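SnoaL-like domain-containing protein (Kribbella flavida, PDB 4LMI) is of unknown function but has the SnoaL-like, NTF2-type fold and may act as a ketosteroid isomerase. Local coordinates at residues T68-L73 and S82-L87; V95-V100 and T109-E114. One frame throughout, in Å; residues are numbered along the deposited sequence.

Contact 1: residues T68-L73 and S82-L87; sequences TVTRLL and SVNLTL
With chi1 of T70 at 49° and of S82 at 62°, each hydroxyl sits between its own backbone N and carbonyl carbon, and this turns the two oxygens toward each other: S82 OG donates to T70 OG1 over 2.7 Å. R71 reaches the same serine by another route. Its chain runs extended from CG to NE, lies against S82 OG, and then turns at the guanidinium, where NH1 donates to S82 OG at 3.0 Å with the oxygen in the guanidinium plane. S82 OG is thus held as donor and acceptor at once, which fixes its rotation.

The backbone explains why two side chains converge on one. T70 and R71 both face S82, a classic beta bulge: T70 N gives S82 O a nearly straight bond (2.8 Å, 175°), while R71 N adds a weak one to the same oxygen (3.4 Å). Before the bulge the antiparallel register is regular, T68 and N84 forming a hydrogen-bonded pair. T70 CG2 crosses the N84 side chain at about a right angle, 3.6 Å from N84 ND2, and a water links T70 OG1 to N84 OD1. On the face away from R71, S82 and N84, V69 CG2 meets V83 CG1 at 4.0 Å.

R71 also forms a salt bridge with D134 and a cation-pi contact with F97 of the second subunit; an alanine here would probably leave D134 without its charged mate, deprive that phenylalanine of its cation and leave the S82 hydroxyl held across this contact by T70 alone.

N84 ties its amide to L133 and R135 in the C-terminal tail. Strand 65-75 is the outermost strand of the sheet within this chain, with 78-87 next to it, and the V69 and V83 face is covered by F18 of helix 6-22.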
# COMPACT_ATOMS: atom_id res chain seq x y z
N THR B 68 0.09 -4.09 -14.13
CA THR B 68 -0.28 -2.77 -14.63
C THR B 68 -0.33 -1.84 -13.44
O THR B 68 -1.05 -2.10 -12.47
CB THR B 68 -1.66 -2.80 -15.32
OG1 THR B 68 -1.66 -3.78 -16.36
CG2 THR B 68 -1.99 -1.44 -15.92
N VAL B 69 0.46 -0.77 -13.49
CA VAL B 69 0.48 0.23 -12.42
C VAL B 69 -0.86 0.97 -12.39
O VAL B 69 -1.35 1.43 -13.42
CB VAL B 69 1.65 1.22 -12.60
CG1 VAL B 69 1.53 2.37 -11.61
CG2 VAL B 69 2.99 0.51 -12.44
N THR B 70 -1.46 1.06 -11.20
CA THR B 70 -2.76 1.74 -11.02
C THR B 70 -2.64 3.05 -10.25
O THR B 70 -3.42 3.98 -10.47
CB THR B 70 -3.79 0.82 -10.34
OG1 THR B 70 -3.21 0.23 -9.17
CG2 THR B 70 -4.23 -0.27 -11.30
N ARG B 71 -1.67 3.11 -9.34
CA ARG B 71 -1.35 4.34 -8.63
C ARG B 71 0.15 4.41 -8.48
O ARG B 71 0.81 3.38 -8.31
CB ARG B 71 -1.96 4.38 -7.23
CG ARG B 71 -3.47 4.22 -7.14
CD ARG B 71 -3.89 4.22 -5.69
NE ARG B 71 -5.31 3.90 -5.51
CZ ARG B 71 -5.83 2.67 -5.55
NH1 ARG B 71 -5.06 1.62 -5.79
NH2 ARG B 71 -7.14 2.50 -5.36
N LEU B 72 0.69 5.62 -8.54
CA LEU B 72 2.11 5.83 -8.29
C LEU B 72 2.32 7.14 -7.55
O LEU B 72 2.15 8.22 -8.12
CB LEU B 72 2.92 5.78 -9.59
CG LEU B 72 4.44 5.54 -9.50
CD1 LEU B 72 4.99 5.06 -10.83
CD2 LEU B 72 5.20 6.78 -9.02
N LEU B 73 2.67 7.05 -6.27
CA LEU B 73 2.97 8.24 -5.47
C LEU B 73 4.46 8.32 -5.19
O LEU B 73 5.09 7.31 -4.90
CB LEU B 73 2.19 8.20 -4.15
CG LEU B 73 0.68 8.46 -4.18
CD1 LEU B 73 -0.09 7.28 -4.77
CD2 LEU B 73 0.19 8.75 -2.77
N SER B 82 0.66 0.96 -6.45
CA SER B 82 -0.24 -0.18 -6.52
C SER B 82 -0.26 -0.69 -7.95
O SER B 82 -0.14 0.08 -8.90
CB SER B 82 -1.65 0.17 -6.03
OG SER B 82 -2.24 1.18 -6.83
N VAL B 83 -0.38 -2.01 -8.08
CA VAL B 83 -0.45 -2.67 -9.38
C VAL B 83 -1.59 -3.67 -9.40
O VAL B 83 -1.92 -4.29 -8.37
CB VAL B 83 0.88 -3.39 -9.75
CG1 VAL B 83 2.04 -2.40 -9.82
CG2 VAL B 83 1.20 -4.52 -8.77
N ASN B 84 -2.22 -3.81 -10.57
CA ASN B 84 -3.05 -4.98 -10.83
C ASN B 84 -2.17 -6.08 -11.40
O ASN B 84 -1.49 -5.89 -12.40
CB ASN B 84 -4.20 -4.65 -11.79
CG ASN B 84 -5.33 -3.91 -11.10
OD1 ASN B 84 -5.47 -3.96 -9.87
ND2 ASN B 84 -6.15 -3.23 -11.89
N LEU B 85 -2.16 -7.21 -10.71
CA LEU B 85 -1.37 -8.36 -11.13
C LEU B 85 -2.27 -9.49 -11.60
O LEU B 85 -3.25 -9.83 -10.93
CB LEU B 85 -0.49 -8.84 -9.98
CG LEU B 85 0.40 -10.07 -10.21
CD1 LEU B 85 1.55 -9.77 -11.15
CD2 LEU B 85 0.92 -10.62 -8.89
N THR B 86 -1.96 -10.03 -12.77
CA THR B 86 -2.51 -11.30 -13.21
C THR B 86 -1.40 -12.31 -12.98
O THR B 86 -0.38 -12.28 -13.67
CB THR B 86 -2.94 -11.25 -14.69
OG1 THR B 86 -3.81 -10.13 -14.90
CG2 THR B 86 -3.66 -12.53 -15.08
N LEU B 87 -1.59 -13.17 -11.98
CA LEU B 87 -0.61 -14.18 -11.61
C LEU B 87 -1.19 -15.55 -11.93
O LEU B 87 -1.95 -16.11 -11.13
CB LEU B 87 -0.25 -14.06 -10.13
CG LEU B 87 0.83 -14.97 -9.53
CD1 LEU B 87 2.22 -14.53 -9.97
CD2 LEU B 87 0.74 -14.97 -8.01
O HOH W 1 -2.03 -6.66 -15.23
O HOH W 2 -4.34 -1.88 -8.23

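Contact 2: residues V95-V100 and T109-E114; sequences VVFLEV and TDFWPE
F97 and F111 meet ring to ring, CE2 of each 3.7 Å from the other: F111 CE2 lies at the edge of the F97 ring, near its plane, and F97 CD2 lies in the plane of the F111 ring, at its edge. The two side chains cross obliquely. V95 O also lies at the F111 edge, in plane, 3.6 Å from F111 CD2. F97 and F111 both leave the backbone on the face that also carries V95 and T109; chi1 near -67° in each then turns the rings so that these neighbouring carbons meet.

On the other side, V96 and D110 run alongside each other, V96 CG2 touching D110 OD1 at 3.4 Å. The second oxygen, OD2, accepts from W112 NE1 (3.0 Å), which approaches from above the carboxylate plane, and is also hydrogen-bonded to Y39 OH, so two partners hold this buried side chain in place.

Four backbone bonds set the register, two in the V95 and F111 pair and two in the F97 and T109 pair; F97 N to T109 O is 2.8 Å at 165°. A water spans F97 O and T109 OG1.

The hairpin of strands 90-101 and 104-111 occupies the middle of the curved sheet, flanked by strands 78-87 and 37-41, with helix 6-22 over V96 and the second subunit against V95, F97 and F111.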
# COMPACT_ATOMS: atom_id res chain seq x y z
N VAL B 95 0.77 -3.77 -3.55
CA VAL B 95 1.08 -2.44 -3.08
C VAL B 95 2.53 -2.52 -2.64
O VAL B 95 2.88 -3.32 -1.77
CB VAL B 95 0.20 -1.97 -1.90
CG1 VAL B 95 0.60 -0.56 -1.50
CG2 VAL B 95 -1.28 -2.01 -2.28
N VAL B 96 3.36 -1.71 -3.28
CA VAL B 96 4.81 -1.80 -3.12
C VAL B 96 5.37 -0.46 -2.64
O VAL B 96 5.09 0.58 -3.24
CB VAL B 96 5.49 -2.17 -4.46
CG1 VAL B 96 7.00 -2.23 -4.30
CG2 VAL B 96 4.96 -3.50 -4.98
N PHE B 97 6.16 -0.50 -1.57
CA PHE B 97 6.86 0.69 -1.10
C PHE B 97 8.31 0.62 -1.52
O PHE B 97 8.98 -0.39 -1.29
CB PHE B 97 6.75 0.85 0.42
CG PHE B 97 5.36 1.14 0.89
CD1 PHE B 97 4.86 2.45 0.89
CD2 PHE B 97 4.53 0.11 1.33
CE1 PHE B 97 3.58 2.72 1.33
CE2 PHE B 97 3.23 0.38 1.76
CZ PHE B 97 2.76 1.68 1.76
N LEU B 98 8.78 1.69 -2.15
CA LEU B 98 10.17 1.79 -2.57
C LEU B 98 10.89 2.89 -1.81
O LEU B 98 10.28 3.91 -1.46
CB LEU B 98 10.27 2.08 -4.07
CG LEU B 98 9.55 1.15 -5.06
CD1 LEU B 98 9.70 1.71 -6.47
CD2 LEU B 98 10.10 -0.26 -4.99
N GLU B 99 12.17 2.68 -1.54
CA GLU B 99 13.02 3.73 -1.02
C GLU B 99 14.22 3.85 -1.95
O GLU B 99 14.79 2.84 -2.37
CB GLU B 99 13.47 3.44 0.42
CG GLU B 99 12.33 3.18 1.40
CD GLU B 99 11.44 4.39 1.61
OE1 GLU B 99 11.87 5.52 1.29
OE2 GLU B 99 10.32 4.22 2.11
N VAL B 100 14.57 5.09 -2.27
CA VAL B 100 15.63 5.40 -3.23
C VAL B 100 16.80 6.07 -2.50
O VAL B 100 16.60 6.98 -1.71
CB VAL B 100 15.12 6.36 -4.32
CG1 VAL B 100 16.22 6.73 -5.31
CG2 VAL B 100 13.91 5.76 -5.03
N THR B 109 9.47 -3.08 -0.42
CA THR B 109 8.59 -3.81 0.49
C THR B 109 7.29 -4.07 -0.23
O THR B 109 6.56 -3.14 -0.58
CB THR B 109 8.38 -3.04 1.82
OG1 THR B 109 9.65 -2.81 2.43
CG2 THR B 109 7.52 -3.83 2.79
N ASP B 110 7.02 -5.36 -0.47
CA ASP B 110 5.89 -5.84 -1.27
C ASP B 110 4.76 -6.29 -0.36
O ASP B 110 4.99 -7.03 0.59
CB ASP B 110 6.31 -7.08 -2.07
CG ASP B 110 6.83 -6.77 -3.48
OD1 ASP B 110 7.27 -5.64 -3.76
OD2 ASP B 110 6.81 -7.71 -4.31
N PHE B 111 3.54 -5.84 -0.68
CA PHE B 111 2.31 -6.39 -0.12
C PHE B 111 1.46 -6.94 -1.26
O PHE B 111 1.34 -6.30 -2.31
CB PHE B 111 1.52 -5.32 0.62
CG PHE B 111 2.20 -4.80 1.85
CD1 PHE B 111 2.09 -5.48 3.06
CD2 PHE B 111 2.94 -3.62 1.81
CE1 PHE B 111 2.71 -5.01 4.21
CE2 PHE B 111 3.57 -3.14 2.95
CZ PHE B 111 3.45 -3.83 4.15
N TRP B 112 0.88 -8.12 -1.05
CA TRP B 112 0.01 -8.74 -2.05
C TRP B 112 -1.32 -9.09 -1.45
O TRP B 112 -1.58 -10.25 -1.14
CB TRP B 112 0.70 -9.96 -2.67
CG TRP B 112 1.94 -9.53 -3.40
CD1 TRP B 112 3.26 -9.59 -2.96
CD2 TRP B 112 2.01 -8.88 -4.71
NE1 TRP B 112 4.12 -9.06 -3.90
CE2 TRP B 112 3.43 -8.62 -4.97
CE3 TRP B 112 1.07 -8.52 -5.67
CZ2 TRP B 112 3.86 -8.02 -6.15
CZ3 TRP B 112 1.52 -7.91 -6.85
CH2 TRP B 112 2.88 -7.67 -7.08
N PRO B 113 -2.18 -8.07 -1.25
CA PRO B 113 -3.49 -8.34 -0.67
C PRO B 113 -4.32 -9.21 -1.60
O PRO B 113 -4.26 -9.04 -2.82
CB PRO B 113 -4.12 -6.94 -0.53
CG PRO B 113 -3.37 -6.07 -1.49
CD PRO B 113 -1.98 -6.63 -1.49
N GLU B 114 -5.06 -10.15 -1.01
CA GLU B 114 -5.94 -11.04 -1.76
C GLU B 114 -7.38 -10.84 -1.30
O GLU B 114 -7.62 -10.38 -0.19
CB GLU B 114 -5.52 -12.50 -1.56
CG GLU B 114 -4.13 -12.78 -2.08
CD GLU B 114 -3.73 -14.23 -1.98
OE1 GLU B 114 -3.49 -14.70 -0.85
OE2 GLU B 114 -3.63 -14.89 -3.03
O HOH W 3 10.57 -0.25 1.24

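How the contacts relate
Contacts 1 and 2 are successive hairpins of one sheet, their centres 10 Å apart, joined edge to edge because strands 78-87 and 90-101 are neighbours. W112 of contact 2 reaches back over contact 1: its CZ3 is 3.4 Å from L85 CD2 and 3.9 Å from V83 CG2. On this helix-facing side, F18 touches both V83 and V96. The D110 side chain lies about 4 Å from a bound HEPES molecule, probably from the crystallisation liquor, consistent with the pocket that NTF2-like folds enclose there. The opposite side builds the dimer, where R71 of contact 1 meets F97 and T109 of contact 2 across the subunits.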